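Local coordinates for iron-regulated ABC transporter siderophore-binding protein SirA (Staphylococcus aureus subsp. aureus, PDB 3MWF), which binds the siderophore staphyloferrin B and probably presents the iron complex to an ABC transporter for iron uptake, at residues 240-245 with 262-267; 148-153 with 286-291; 138-143 with 185-190; 34-39 with 59-64; 85-90 with 99-104. All blocks are in the same frame, centred on the assembly; numbering follows the deposited sequence.

Contact 1. Residues 240-245 with 262-267; sequences KTESEW and VSDDLD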
# COMPACT_ATOMS: atom_id res chain seq x y z
N LYS A 240 20.82 5.10 9.88
CA LYS A 240 21.19 5.93 11.03
C LYS A 240 19.96 6.17 11.92
O LYS A 240 20.04 6.06 13.16
CB LYS A 240 21.75 7.26 10.56
CG LYS A 240 22.21 8.16 11.66
CD LYS A 240 23.04 9.31 11.09
CE LYS A 240 23.18 10.44 12.12
NZ LYS A 240 23.93 11.60 11.55
N THR A 241 18.83 6.46 11.29
CA THR A 241 17.59 6.62 12.08
C THR A 241 17.26 5.34 12.86
O THR A 241 16.99 5.39 14.07
CB THR A 241 16.43 7.03 11.17
OG1 THR A 241 16.75 8.29 10.56
CG2 THR A 241 15.12 7.18 11.99
N GLU A 242 17.26 4.20 12.18
CA GLU A 242 16.97 2.92 12.81
C GLU A 242 17.94 2.70 13.98
O GLU A 242 17.54 2.33 15.07
CB GLU A 242 17.10 1.78 11.79
CG GLU A 242 16.98 0.39 12.42
CD GLU A 242 17.32 -0.74 11.45
OE1 GLU A 242 18.31 -0.64 10.70
OE2 GLU A 242 16.59 -1.74 11.45
N SER A 243 19.23 2.96 13.74
CA SER A 243 20.24 2.76 14.79
C SER A 243 19.94 3.60 16.04
O SER A 243 19.95 3.06 17.15
CB SER A 243 21.63 3.09 14.26
OG SER A 243 22.58 2.93 15.32
N GLU A 244 19.67 4.89 15.84
CA GLU A 244 19.38 5.83 16.93
C GLU A 244 18.10 5.47 17.70
O GLU A 244 18.09 5.47 18.95
CB GLU A 244 19.33 7.25 16.40
CG GLU A 244 20.75 7.71 16.02
CD GLU A 244 20.81 8.98 15.20
OE1 GLU A 244 19.76 9.51 14.76
OE2 GLU A 244 21.95 9.44 15.00
N TRP A 245 17.04 5.19 16.95
CA TRP A 245 15.75 4.87 17.58
C TRP A 245 15.77 3.52 18.29
O TRP A 245 15.25 3.42 19.41
CB TRP A 245 14.58 4.96 16.59
CG TRP A 245 14.22 6.39 16.23
CD1 TRP A 245 15.04 7.33 15.67
CD2 TRP A 245 12.95 7.04 16.44
NE1 TRP A 245 14.36 8.53 15.50
CE2 TRP A 245 13.09 8.38 15.98
CE3 TRP A 245 11.71 6.62 16.97
CZ2 TRP A 245 12.02 9.31 16.01
CZ3 TRP A 245 10.65 7.56 17.02
CH2 TRP A 245 10.83 8.89 16.53
N VAL A 262 10.25 -9.03 17.04
CA VAL A 262 10.39 -7.94 16.07
C VAL A 262 10.78 -8.61 14.76
O VAL A 262 11.71 -9.44 14.75
CB VAL A 262 11.45 -6.90 16.52
CG1 VAL A 262 11.60 -5.78 15.49
CG2 VAL A 262 11.08 -6.26 17.85
N SER A 263 10.04 -8.31 13.69
CA SER A 263 10.45 -8.73 12.34
C SER A 263 11.14 -7.59 11.64
O SER A 263 10.52 -6.56 11.38
CB SER A 263 9.25 -9.19 11.52
OG SER A 263 8.61 -10.33 12.07
N ASP A 264 12.42 -7.79 11.37
CA ASP A 264 13.30 -6.76 10.86
C ASP A 264 13.50 -6.98 9.37
O ASP A 264 13.14 -8.02 8.86
CB ASP A 264 14.66 -6.88 11.57
CG ASP A 264 15.22 -5.56 11.95
OD1 ASP A 264 14.85 -4.54 11.30
OD2 ASP A 264 16.04 -5.52 12.91
N ASP A 265 14.10 -6.01 8.69
CA ASP A 265 14.33 -6.13 7.24
C ASP A 265 13.22 -6.82 6.44
O ASP A 265 13.38 -7.89 5.86
CB ASP A 265 15.67 -6.79 6.94
CG ASP A 265 16.72 -5.78 6.58
OD1 ASP A 265 17.27 -5.15 7.52
OD2 ASP A 265 16.99 -5.61 5.37
N LEU A 266 12.06 -6.20 6.47
CA LEU A 266 10.95 -6.61 5.65
C LEU A 266 11.13 -5.92 4.31
O LEU A 266 11.74 -4.86 4.25
CB LEU A 266 9.67 -6.13 6.32
CG LEU A 266 9.46 -6.72 7.71
CD1 LEU A 266 8.26 -6.04 8.33
CD2 LEU A 266 9.23 -8.22 7.61
N ASP A 267 10.58 -6.50 3.25
CA ASP A 267 10.71 -5.91 1.92
C ASP A 267 9.78 -4.71 1.83
O ASP A 267 8.56 -4.87 1.89
CB ASP A 267 10.30 -6.93 0.86
CG ASP A 267 10.76 -6.53 -0.51
OD1 ASP A 267 10.56 -5.36 -0.93
OD2 ASP A 267 11.40 -7.36 -1.16
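The side chains of Glu-242 and Asp-264 approach from opposite directions and meet carboxylate to carboxylate, OE2 of Glu-242 lying 3.3 Å from OD1 of Asp-264. Both atoms are acceptors, so nothing bonds them directly. The two flat groups are turned almost perpendicular, their planes 87° apart, and OE2 of Glu-242 is nearer to OD1 than to OD2 of Asp-264, which is 4.1 Å away. The like charges are probably offset by Lys-227, whose NZ forms salt bridges with Glu-242 OE2 and with Asp-265 OD1 and a long, weak ion pair with Asp-264 OD1. The lysine belongs to strand 222-227, the parallel neighbour of the short edge strand 262-263 in the sheet of the C-terminal lobe, while Glu-242 projects from helix 236-246; Lys-227, bridging Glu-242 and Asp-265, links that helix to the edge of the sheet. Glutamate suits the helical position because its chain, with CG anti to the backbone N (chi1 173°) and extended beyond, spans the gap between backbones whose CA atoms at Glu-242 and Asp-264 are 10.5 Å apart. Aspartate, being shorter, can fold back on its own loop: OD1 of Asp-264 accepts a hydrogen bond from the backbone N of Asp-265 at 3.1 Å, on the anti side and 25° out of the carboxylate plane, which would restrain the group's rotation.

Contact 2. Residues 148-153 with 286-291; sequences QKDAKA and DLYEKL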
# COMPACT_ATOMS: atom_id res chain seq x y z
N GLN A 148 -6.61 -16.00 9.63
CA GLN A 148 -7.24 -15.84 10.96
C GLN A 148 -7.37 -17.20 11.66
O GLN A 148 -7.03 -17.32 12.84
CB GLN A 148 -8.59 -15.16 10.82
CG GLN A 148 -8.42 -13.67 10.45
CD GLN A 148 -9.66 -12.87 10.66
OE1 GLN A 148 -9.94 -11.93 9.91
NE2 GLN A 148 -10.43 -13.23 11.68
N LYS A 149 -7.80 -18.21 10.91
CA LYS A 149 -7.89 -19.59 11.45
C LYS A 149 -6.53 -20.12 11.92
O LYS A 149 -6.43 -20.63 13.04
CB LYS A 149 -8.53 -20.55 10.43
CG LYS A 149 -9.97 -20.25 10.09
CD LYS A 149 -10.60 -21.44 9.30
CE LYS A 149 -11.66 -21.01 8.29
NZ LYS A 149 -12.53 -19.89 8.75
N ASP A 150 -5.50 -19.99 11.10
CA ASP A 150 -4.17 -20.47 11.42
C ASP A 150 -3.52 -19.68 12.56
O ASP A 150 -2.78 -20.24 13.38
CB ASP A 150 -3.27 -20.41 10.17
CG ASP A 150 -3.79 -21.30 9.03
OD1 ASP A 150 -4.50 -22.29 9.31
OD2 ASP A 150 -3.48 -21.01 7.85
N ALA A 151 -3.82 -18.38 12.63
CA ALA A 151 -3.31 -17.54 13.71
C ALA A 151 -3.93 -17.92 15.07
O ALA A 151 -3.21 -18.06 16.08
CB ALA A 151 -3.53 -16.06 13.40
N LYS A 152 -5.25 -18.08 15.08
CA LYS A 152 -5.99 -18.55 16.26
C LYS A 152 -5.47 -19.92 16.73
O LYS A 152 -5.22 -20.13 17.92
CB LYS A 152 -7.50 -18.58 15.94
CG LYS A 152 -8.47 -18.88 17.11
CD LYS A 152 -8.28 -17.95 18.31
CE LYS A 152 -9.27 -18.27 19.43
NZ LYS A 152 -8.85 -17.66 20.72
N ALA A 153 -5.24 -20.82 15.79
CA ALA A 153 -4.69 -22.15 16.11
C ALA A 153 -3.31 -22.07 16.77
O ALA A 153 -3.05 -22.82 17.72
CB ALA A 153 -4.67 -23.05 14.87
N ASP A 286 4.28 -13.53 3.77
CA ASP A 286 5.37 -13.07 4.61
C ASP A 286 5.09 -13.30 6.09
O ASP A 286 5.96 -13.73 6.83
CB ASP A 286 5.64 -11.58 4.38
CG ASP A 286 6.56 -11.32 3.22
OD1 ASP A 286 7.01 -12.30 2.59
OD2 ASP A 286 6.84 -10.13 2.93
N LEU A 287 3.86 -13.00 6.50
CA LEU A 287 3.43 -13.19 7.88
C LEU A 287 3.49 -14.65 8.34
O LEU A 287 3.97 -14.92 9.43
CB LEU A 287 2.02 -12.63 8.07
CG LEU A 287 1.93 -11.11 8.06
CD1 LEU A 287 0.45 -10.75 8.04
CD2 LEU A 287 2.65 -10.49 9.26
N TYR A 288 3.03 -15.58 7.50
CA TYR A 288 3.19 -17.01 7.84
C TYR A 288 4.65 -17.33 8.14
O TYR A 288 4.96 -18.02 9.13
CB TYR A 288 2.68 -17.89 6.72
CG TYR A 288 1.20 -18.13 6.73
CD1 TYR A 288 0.62 -19.06 7.60
CD2 TYR A 288 0.37 -17.47 5.84
CE1 TYR A 288 -0.74 -19.30 7.58
CE2 TYR A 288 -0.99 -17.70 5.80
CZ TYR A 288 -1.55 -18.62 6.69
OH TYR A 288 -2.90 -18.83 6.63
N GLU A 289 5.56 -16.81 7.32
CA GLU A 289 6.99 -17.05 7.49
C GLU A 289 7.59 -16.34 8.71
O GLU A 289 8.26 -16.97 9.53
CB GLU A 289 7.73 -16.66 6.21
CG GLU A 289 9.18 -17.02 6.19
CD GLU A 289 9.89 -16.30 5.06
OE1 GLU A 289 9.53 -16.58 3.90
OE2 GLU A 289 10.75 -15.44 5.34
N LYS A 290 7.36 -15.03 8.83
CA LYS A 290 7.99 -14.24 9.88
C LYS A 290 7.43 -14.61 11.25
O LYS A 290 8.14 -14.49 12.25
CB LYS A 290 7.84 -12.72 9.64
CG LYS A 290 8.52 -12.17 8.35
CD LYS A 290 10.02 -12.41 8.28
CE LYS A 290 10.63 -11.79 6.98
NZ LYS A 290 10.33 -12.57 5.74
N LEU A 291 6.18 -15.06 11.29
CA LEU A 291 5.52 -15.43 12.56
C LEU A 291 5.60 -16.93 12.86
O LEU A 291 5.13 -17.37 13.92
CB LEU A 291 4.07 -14.94 12.59
CG LEU A 291 3.93 -13.41 12.57
CD1 LEU A 291 2.49 -13.03 12.69
CD2 LEU A 291 4.71 -12.84 13.73
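Asp-150, on the long helix 130-155, meets Tyr-288 of helix 277-290 through CB, CG and OD2. Its CB rests against the ring edge, 3.8 Å from CE1 of Tyr-288. Next comes CG, which stands in the plane of the tyrosine ring, beyond its edge, and lies 3.6 Å from the phenol OH of Tyr-288. At the tip OD2 of Asp-150 accepts a short hydrogen bond from OH of Tyr-288, at 2.6 Å, and lies 3.2 Å from CE1 of the same ring. The hydroxyl comes to the anti side of OD2, 19° out of the carboxylate plane, and ring and carboxylate planes are 61° apart. OD1, the other branch, has a weak hydrogen bond from Gln-296 near the C terminus. Because both residues are buried, the phenol proton matters: it would partly compensate the charge of a buried carboxylate, and tyrosine is long enough to carry it across the space between the helices. The ring itself is steadied by an edge-to-face stack with Phe-147, one turn back along helix 130-155, and by a cation-pi contact with Lys-295. This polar bridge pins the C-terminal helix to the far end of the single long helix joining two lobes that is characteristic of FhuD-like siderophore-binding proteins.

Contact 3. Residues 138-143 with 185-190; sequences KKYDDK and LNDLGF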
# COMPACT_ATOMS: atom_id res chain seq x y z
N LYS A 138 -12.49 -11.94 -3.72
CA LYS A 138 -12.85 -13.21 -3.07
C LYS A 138 -11.59 -14.01 -2.68
O LYS A 138 -11.52 -14.53 -1.57
CB LYS A 138 -13.78 -14.05 -3.98
CG LYS A 138 -14.21 -15.40 -3.42
CD LYS A 138 -15.38 -15.30 -2.44
CE LYS A 138 -16.75 -15.40 -3.10
NZ LYS A 138 -17.19 -14.11 -3.75
N LYS A 139 -10.62 -14.10 -3.59
CA LYS A 139 -9.35 -14.77 -3.32
C LYS A 139 -8.61 -14.15 -2.11
O LYS A 139 -8.03 -14.86 -1.29
CB LYS A 139 -8.46 -14.74 -4.57
CG LYS A 139 -7.20 -15.54 -4.45
CD LYS A 139 -6.74 -16.15 -5.80
CE LYS A 139 -5.42 -15.55 -6.28
NZ LYS A 139 -5.55 -14.15 -6.83
N TYR A 140 -8.62 -12.81 -2.03
CA TYR A 140 -8.00 -12.16 -0.89
C TYR A 140 -8.75 -12.48 0.41
O TYR A 140 -8.13 -12.82 1.42
CB TYR A 140 -7.88 -10.63 -1.12
CG TYR A 140 -7.44 -9.87 0.13
CD1 TYR A 140 -6.09 -9.79 0.48
CD2 TYR A 140 -8.37 -9.22 0.92
CE1 TYR A 140 -5.69 -9.10 1.64
CE2 TYR A 140 -7.99 -8.53 2.06
CZ TYR A 140 -6.66 -8.46 2.39
OH TYR A 140 -6.31 -7.76 3.52
N ASP A 141 -10.07 -12.36 0.37
CA ASP A 141 -10.91 -12.64 1.54
C ASP A 141 -10.71 -14.06 2.05
O ASP A 141 -10.61 -14.29 3.26
CB ASP A 141 -12.38 -12.41 1.20
CG ASP A 141 -12.74 -10.94 1.12
OD1 ASP A 141 -11.94 -10.06 1.55
OD2 ASP A 141 -13.85 -10.67 0.63
N ASP A 142 -10.62 -15.02 1.11
CA ASP A 142 -10.32 -16.40 1.46
C ASP A 142 -9.00 -16.55 2.18
O ASP A 142 -8.90 -17.25 3.18
CB ASP A 142 -10.38 -17.31 0.24
CG ASP A 142 -11.80 -17.53 -0.26
OD1 ASP A 142 -12.77 -17.26 0.48
OD2 ASP A 142 -11.95 -17.96 -1.42
N LYS A 143 -7.97 -15.85 1.68
CA LYS A 143 -6.65 -15.92 2.25
C LYS A 143 -6.64 -15.31 3.65
O LYS A 143 -5.97 -15.82 4.56
CB LYS A 143 -5.63 -15.24 1.34
CG LYS A 143 -4.24 -15.68 1.64
CD LYS A 143 -3.25 -15.30 0.53
CE LYS A 143 -1.82 -15.57 0.97
NZ LYS A 143 -1.49 -17.01 0.86
N LEU A 185 -3.16 -5.72 8.11
CA LEU A 185 -3.08 -6.35 9.43
C LEU A 185 -4.43 -6.28 10.14
O LEU A 185 -4.80 -7.24 10.84
CB LEU A 185 -1.98 -5.76 10.31
CG LEU A 185 -0.55 -5.90 9.80
CD1 LEU A 185 0.41 -5.37 10.85
CD2 LEU A 185 -0.23 -7.35 9.39
N ASN A 186 -5.12 -5.15 10.02
CA ASN A 186 -6.46 -5.03 10.60
C ASN A 186 -7.43 -6.10 10.01
O ASN A 186 -8.18 -6.75 10.74
CB ASN A 186 -7.03 -3.61 10.39
CG ASN A 186 -8.24 -3.34 11.29
OD1 ASN A 186 -9.41 -3.40 10.85
ND2 ASN A 186 -7.98 -3.09 12.54
N ASP A 187 -7.37 -6.30 8.69
CA ASP A 187 -8.17 -7.35 8.06
C ASP A 187 -7.87 -8.72 8.64
O ASP A 187 -8.77 -9.56 8.83
CB ASP A 187 -7.88 -7.40 6.55
CG ASP A 187 -8.54 -6.28 5.76
OD1 ASP A 187 -9.42 -5.56 6.26
OD2 ASP A 187 -8.18 -6.15 4.58
N LEU A 188 -6.60 -8.96 8.92
CA LEU A 188 -6.12 -10.25 9.40
C LEU A 188 -6.46 -10.52 10.87
O LEU A 188 -6.19 -11.59 11.39
CB LEU A 188 -4.61 -10.34 9.18
CG LEU A 188 -4.23 -10.34 7.71
CD1 LEU A 188 -2.74 -10.22 7.60
CD2 LEU A 188 -4.75 -11.66 6.99
N GLY A 189 -7.02 -9.51 11.53
CA GLY A 189 -7.44 -9.62 12.93
C GLY A 189 -6.49 -9.15 14.00
O GLY A 189 -6.78 -9.29 15.20
N PHE A 190 -5.34 -8.59 13.60
CA PHE A 190 -4.43 -7.99 14.55
C PHE A 190 -5.09 -6.75 15.10
O PHE A 190 -5.84 -6.10 14.39
CB PHE A 190 -3.12 -7.57 13.86
CG PHE A 190 -2.23 -8.76 13.49
CD1 PHE A 190 -1.38 -9.32 14.45
CD2 PHE A 190 -2.26 -9.28 12.20
CE1 PHE A 190 -0.55 -10.39 14.12
CE2 PHE A 190 -1.43 -10.39 11.85
CZ PHE A 190 -0.59 -10.94 12.80
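Tyr-140 has CG anti to the backbone N (chi1 171°), which brings its hydroxyl across to Asp-187, while Asp-187 has its carboxylate carbon beside the backbone N (chi1 -76°), and the two side chains cross at about a right angle where they meet. Tyr-140 belongs to helix 130-155, the long helix that links the two lobes of this binding-protein fold, and Asp-187 to the last turn of helix 179-187 in the C-terminal lobe. OH of Tyr-140 donates to OD2 of Asp-187 at 2.7 Å, using the anti lone pair of that oxygen, with ring and carboxylate planes 64° apart. The same OD2 makes a salt bridge to Lys-117, so one oxygen is gripped by a phenol and an ammonium, which would favour the ionised carboxylate and ties in helix 116-127. An edge-to-face stack with Phe-116 braces the tyrosine ring. A Schellman motif follows at Gly-189, the first residue to leave helical angles; its positive phi suits glycine, and its N bonds Asn-186 O at 3.1 Å. Tyrosine fits here because its ring packs on Ser-280 and Ile-284 of helix 277-290 while the hydroxyl bonds Asp-187. That hydroxyl also touches the aspartate's stem, OH of Tyr-140 lying 3.4 Å from CB of Asp-187.

Contact 4. Residues 34-39 with 59-64; sequences VAVSLG and KNDLKD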
# COMPACT_ATOMS: atom_id res chain seq x y z
N VAL A 34 -3.03 -3.22 -9.89
CA VAL A 34 -4.41 -3.69 -10.06
C VAL A 34 -4.72 -3.88 -11.56
O VAL A 34 -5.37 -4.86 -11.93
CB VAL A 34 -5.39 -2.75 -9.34
CG1 VAL A 34 -6.87 -3.00 -9.78
CG2 VAL A 34 -5.27 -2.93 -7.83
N ALA A 35 -4.24 -2.96 -12.40
CA ALA A 35 -4.49 -3.09 -13.85
C ALA A 35 -3.92 -4.42 -14.34
O ALA A 35 -4.60 -5.21 -15.02
CB ALA A 35 -3.84 -1.93 -14.59
N VAL A 36 -2.66 -4.68 -13.99
CA VAL A 36 -2.03 -5.95 -14.35
C VAL A 36 -2.81 -7.17 -13.81
O VAL A 36 -3.06 -8.16 -14.54
CB VAL A 36 -0.54 -5.95 -13.91
CG1 VAL A 36 0.09 -7.36 -13.97
CG2 VAL A 36 0.28 -4.94 -14.74
N SER A 37 -3.25 -7.07 -12.56
CA SER A 37 -4.01 -8.14 -11.90
C SER A 37 -5.35 -8.43 -12.60
O SER A 37 -5.85 -9.58 -12.59
CB SER A 37 -4.25 -7.74 -10.45
OG SER A 37 -3.03 -7.73 -9.72
N LEU A 38 -5.92 -7.39 -13.20
CA LEU A 38 -7.18 -7.49 -13.93
C LEU A 38 -6.98 -7.87 -15.42
O LEU A 38 -7.96 -7.93 -16.18
CB LEU A 38 -7.97 -6.19 -13.81
CG LEU A 38 -8.54 -5.87 -12.42
CD1 LEU A 38 -9.06 -4.46 -12.39
CD2 LEU A 38 -9.65 -6.84 -12.03
N GLY A 39 -5.73 -8.10 -15.81
CA GLY A 39 -5.38 -8.54 -17.17
C GLY A 39 -5.26 -7.42 -18.19
O GLY A 39 -5.33 -7.66 -19.40
N LYS A 59 7.75 -5.88 -13.70
CA LYS A 59 8.27 -5.20 -14.90
C LYS A 59 8.02 -6.03 -16.18
O LYS A 59 7.81 -5.45 -17.24
CB LYS A 59 9.74 -4.79 -14.75
CG LYS A 59 10.70 -5.93 -14.87
CD LYS A 59 12.14 -5.50 -14.65
CE LYS A 59 13.05 -6.72 -14.86
NZ LYS A 59 14.38 -6.48 -14.26
N ASN A 60 8.02 -7.36 -16.06
CA ASN A 60 7.77 -8.24 -17.22
C ASN A 60 6.32 -8.19 -17.69
O ASN A 60 6.01 -8.63 -18.81
CB ASN A 60 8.23 -9.70 -16.96
CG ASN A 60 9.76 -9.84 -16.83
OD1 ASN A 60 10.54 -9.05 -17.40
ND2 ASN A 60 10.20 -10.84 -16.08
N ASP A 61 5.44 -7.68 -16.84
CA ASP A 61 4.05 -7.43 -17.22
C ASP A 61 3.86 -5.99 -17.71
O ASP A 61 2.76 -5.64 -18.17
CB ASP A 61 3.12 -7.67 -16.03
CG ASP A 61 3.28 -9.02 -15.45
OD1 ASP A 61 3.74 -9.12 -14.29
OD2 ASP A 61 2.98 -10.00 -16.15
N LEU A 62 4.91 -5.18 -17.62
CA LEU A 62 4.87 -3.79 -18.07
C LEU A 62 5.86 -3.50 -19.20
O LEU A 62 6.30 -2.37 -19.37
CB LEU A 62 5.18 -2.83 -16.91
CG LEU A 62 4.27 -2.88 -15.68
CD1 LEU A 62 4.81 -1.90 -14.62
CD2 LEU A 62 2.82 -2.55 -16.06
N LYS A 63 6.20 -4.51 -19.99
CA LYS A 63 7.10 -4.24 -21.09
C LYS A 63 6.35 -3.37 -22.12
O LYS A 63 5.17 -3.60 -22.42
CB LYS A 63 7.69 -5.53 -21.67
CG LYS A 63 6.75 -6.35 -22.51
CD LYS A 63 7.03 -7.87 -22.36
CE LYS A 63 8.51 -8.19 -22.13
NZ LYS A 63 8.64 -9.30 -21.14
N ASP A 64 7.00 -2.33 -22.61
CA ASP A 64 6.36 -1.35 -23.50
C ASP A 64 5.42 -0.35 -22.81
O ASP A 64 4.98 0.61 -23.45
CB ASP A 64 5.58 -2.02 -24.66
CG ASP A 64 6.46 -2.89 -25.55
OD1 ASP A 64 7.55 -2.44 -25.98
OD2 ASP A 64 6.03 -4.03 -25.82
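Val-36 sets its two methyl groups against two successive residues of the loop 59-64, Asp-61 and Leu-62. Its helix, 29-37, lies in the crossover between parallel strands 24-26 and 44-45, a beta-alpha-beta unit of the N-terminal lobe, and residues 59-64 lead on toward strand 66-70. CG1 of Val-36, anti to the backbone N (chi1 167°), lies 3.7 Å from CB of Asp-61 and 3.9 Å from its CG. CG2 of Val-36 instead meets the end of the leucine, 3.7 Å from CD2 of Leu-62. A beta-branched valine suits this place, since it offers a methyl to each partner from one short stem, and Asp-61 offers mainly its CB, with the carboxylate carbon alongside. In the next shell Ile-58 and Lys-278 pack on Val-36, the latter from helix 277-290, and Pro-42 packs on Leu-62. Backbone bonds shape both partners. Gly-39 ends the helix in a Schellman motif, its positive phi favouring glycine, and its N is bonded to O of Val-36 at 3.0 Å. The loop makes a brief 3-10 turn around Asn-60 and Asp-61, and Lys-54 NZ holds O of Leu-62. This turn is closed where N of Leu-62 meets O of Lys-59, at 2.9 Å.

Contact 5. Residues 85-90 with 99-104; sequences DLIVAS and DQLSKI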
# COMPACT_ATOMS: atom_id res chain seq x y z
N ASP A 85 -7.48 6.05 -23.10
CA ASP A 85 -8.93 6.13 -22.99
C ASP A 85 -9.42 6.08 -21.53
O ASP A 85 -10.61 6.23 -21.27
CB ASP A 85 -9.65 5.12 -23.89
CG ASP A 85 -9.10 3.73 -23.80
OD1 ASP A 85 -8.55 3.34 -22.75
OD2 ASP A 85 -9.25 2.98 -24.80
N LEU A 86 -8.48 5.88 -20.59
CA LEU A 86 -8.81 5.90 -19.17
C LEU A 86 -7.56 6.26 -18.37
O LEU A 86 -6.47 5.72 -18.64
CB LEU A 86 -9.32 4.53 -18.71
CG LEU A 86 -9.70 4.41 -17.22
CD1 LEU A 86 -10.90 5.33 -16.90
CD2 LEU A 86 -10.00 2.97 -16.88
N ILE A 87 -7.72 7.20 -17.45
CA ILE A 87 -6.64 7.53 -16.51
C ILE A 87 -7.13 7.18 -15.11
O ILE A 87 -8.24 7.52 -14.74
CB ILE A 87 -6.26 9.02 -16.59
CG1 ILE A 87 -5.76 9.33 -18.02
CG2 ILE A 87 -5.20 9.41 -15.49
CD1 ILE A 87 -5.73 10.83 -18.32
N VAL A 88 -6.29 6.48 -14.33
CA VAL A 88 -6.65 6.18 -12.94
C VAL A 88 -5.75 7.04 -12.03
O VAL A 88 -4.51 6.93 -12.05
CB VAL A 88 -6.47 4.66 -12.59
CG1 VAL A 88 -6.86 4.38 -11.13
CG2 VAL A 88 -7.31 3.76 -13.51
N ALA A 89 -6.40 7.91 -11.25
CA ALA A 89 -5.73 8.93 -10.46
C ALA A 89 -6.13 8.74 -9.01
O ALA A 89 -6.94 7.86 -8.72
CB ALA A 89 -6.15 10.34 -10.93
N SER A 90 -5.53 9.54 -8.14
CA SER A 90 -5.93 9.59 -6.72
C SER A 90 -6.10 11.05 -6.30
O SER A 90 -5.43 11.95 -6.84
CB SER A 90 -4.86 8.90 -5.84
OG SER A 90 -3.63 9.63 -5.83
N ASP A 99 -8.72 18.25 -13.23
CA ASP A 99 -9.40 18.83 -14.41
C ASP A 99 -8.53 18.69 -15.66
O ASP A 99 -9.05 18.43 -16.77
CB ASP A 99 -9.76 20.30 -14.22
CG ASP A 99 -10.81 20.56 -13.14
OD1 ASP A 99 -11.39 19.61 -12.55
OD2 ASP A 99 -11.01 21.75 -12.85
N GLN A 100 -7.22 18.87 -15.48
CA GLN A 100 -6.26 18.76 -16.58
C GLN A 100 -6.20 17.32 -17.09
O GLN A 100 -6.13 17.08 -18.30
CB GLN A 100 -4.88 19.28 -16.15
CG GLN A 100 -4.86 20.78 -15.83
CD GLN A 100 -3.56 21.28 -15.21
OE1 GLN A 100 -2.62 21.65 -15.92
NE2 GLN A 100 -3.51 21.33 -13.88
N LEU A 101 -6.24 16.36 -16.16
CA LEU A 101 -6.29 14.95 -16.51
C LEU A 101 -7.57 14.63 -17.29
O LEU A 101 -7.52 13.93 -18.30
CB LEU A 101 -6.21 14.05 -15.28
CG LEU A 101 -4.85 14.03 -14.59
CD1 LEU A 101 -5.00 13.28 -13.27
CD2 LEU A 101 -3.75 13.37 -15.46
N SER A 102 -8.70 15.18 -16.82
CA SER A 102 -9.99 14.95 -17.48
C SER A 102 -10.04 15.53 -18.89
O SER A 102 -10.78 15.03 -19.72
CB SER A 102 -11.15 15.55 -16.65
OG SER A 102 -11.27 14.83 -15.42
N LYS A 103 -9.24 16.55 -19.16
CA LYS A 103 -9.18 17.10 -20.53
C LYS A 103 -8.47 16.16 -21.50
O LYS A 103 -8.69 16.18 -22.71
CB LYS A 103 -8.53 18.48 -20.55
CG LYS A 103 -9.41 19.56 -19.94
CD LYS A 103 -8.68 20.87 -19.80
CE LYS A 103 -8.26 21.46 -21.14
NZ LYS A 103 -7.45 22.69 -20.89
N ILE A 104 -7.61 15.30 -20.96
CA ILE A 104 -6.94 14.29 -21.77
C ILE A 104 -7.79 13.06 -22.05
O ILE A 104 -7.90 12.60 -23.20
CB ILE A 104 -5.58 13.88 -21.09
CG1 ILE A 104 -4.70 15.13 -20.86
CG2 ILE A 104 -4.88 12.75 -21.90
CD1 ILE A 104 -3.45 14.88 -20.01
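In the beta-alpha-beta crossover that runs from strand 86-90 to its parallel neighbour 107-110, Ile-87 and Ala-89 face Leu-101 and Ile-104 of helix 98-104. The axis of residues 99-104 passes 8.8 Å from that of 86-90 and runs nearly antiparallel to it, at 160°. With CG1 beside its backbone N (chi1 -61°), Ile-87 carries CD1 to the helix backbone, 3.6 Å from O of Leu-101 and 4.1 Å from CB of Ile-104. Its other branch, CG2, is 4.2 Å from CD2 of Leu-101. This helix packs on strand 86-90 and, through Leu-101, on Thr-107 of strand 107-110 in the N-terminal lobe's sheet; residues 87 and 89, two apart on the strand, both point to it. The small Ala-89 leaves room for leucine, its CB lying 3.9 Å from CD1 of Leu-101. Leu-101 also packs on Leu-76 and Ile-79 of helix 76-81. At the strand's end, Ser-90 N-caps the following helix through OG to the N of Arg-93, a residue lining the staphyloferrin B pocket.

From the N terminus, contact 4 closes first, bringing residues 59-64 back onto helix 29-37, and contact 5 follows with the shorter loop from strand 86-90 to helix 98-104; both lie within the N-terminal lobe, in series, their centres 19 Å apart. Helix 130-155 then opens contacts 3 and 2 in turn. Contact 3 closes at 185-190 and contact 2 only at 286-291, so the two cross, and they touch where Leu-287 packs on Leu-185 and Leu-188. Contact 1, joining helix 236-246 to residues 262-267, is nested in the loop of contact 2 and touches it through Ser-263 and Leu-266 on Lys-290. Contacts 2 and 3 thus tie the linking helix to the C-terminal lobe.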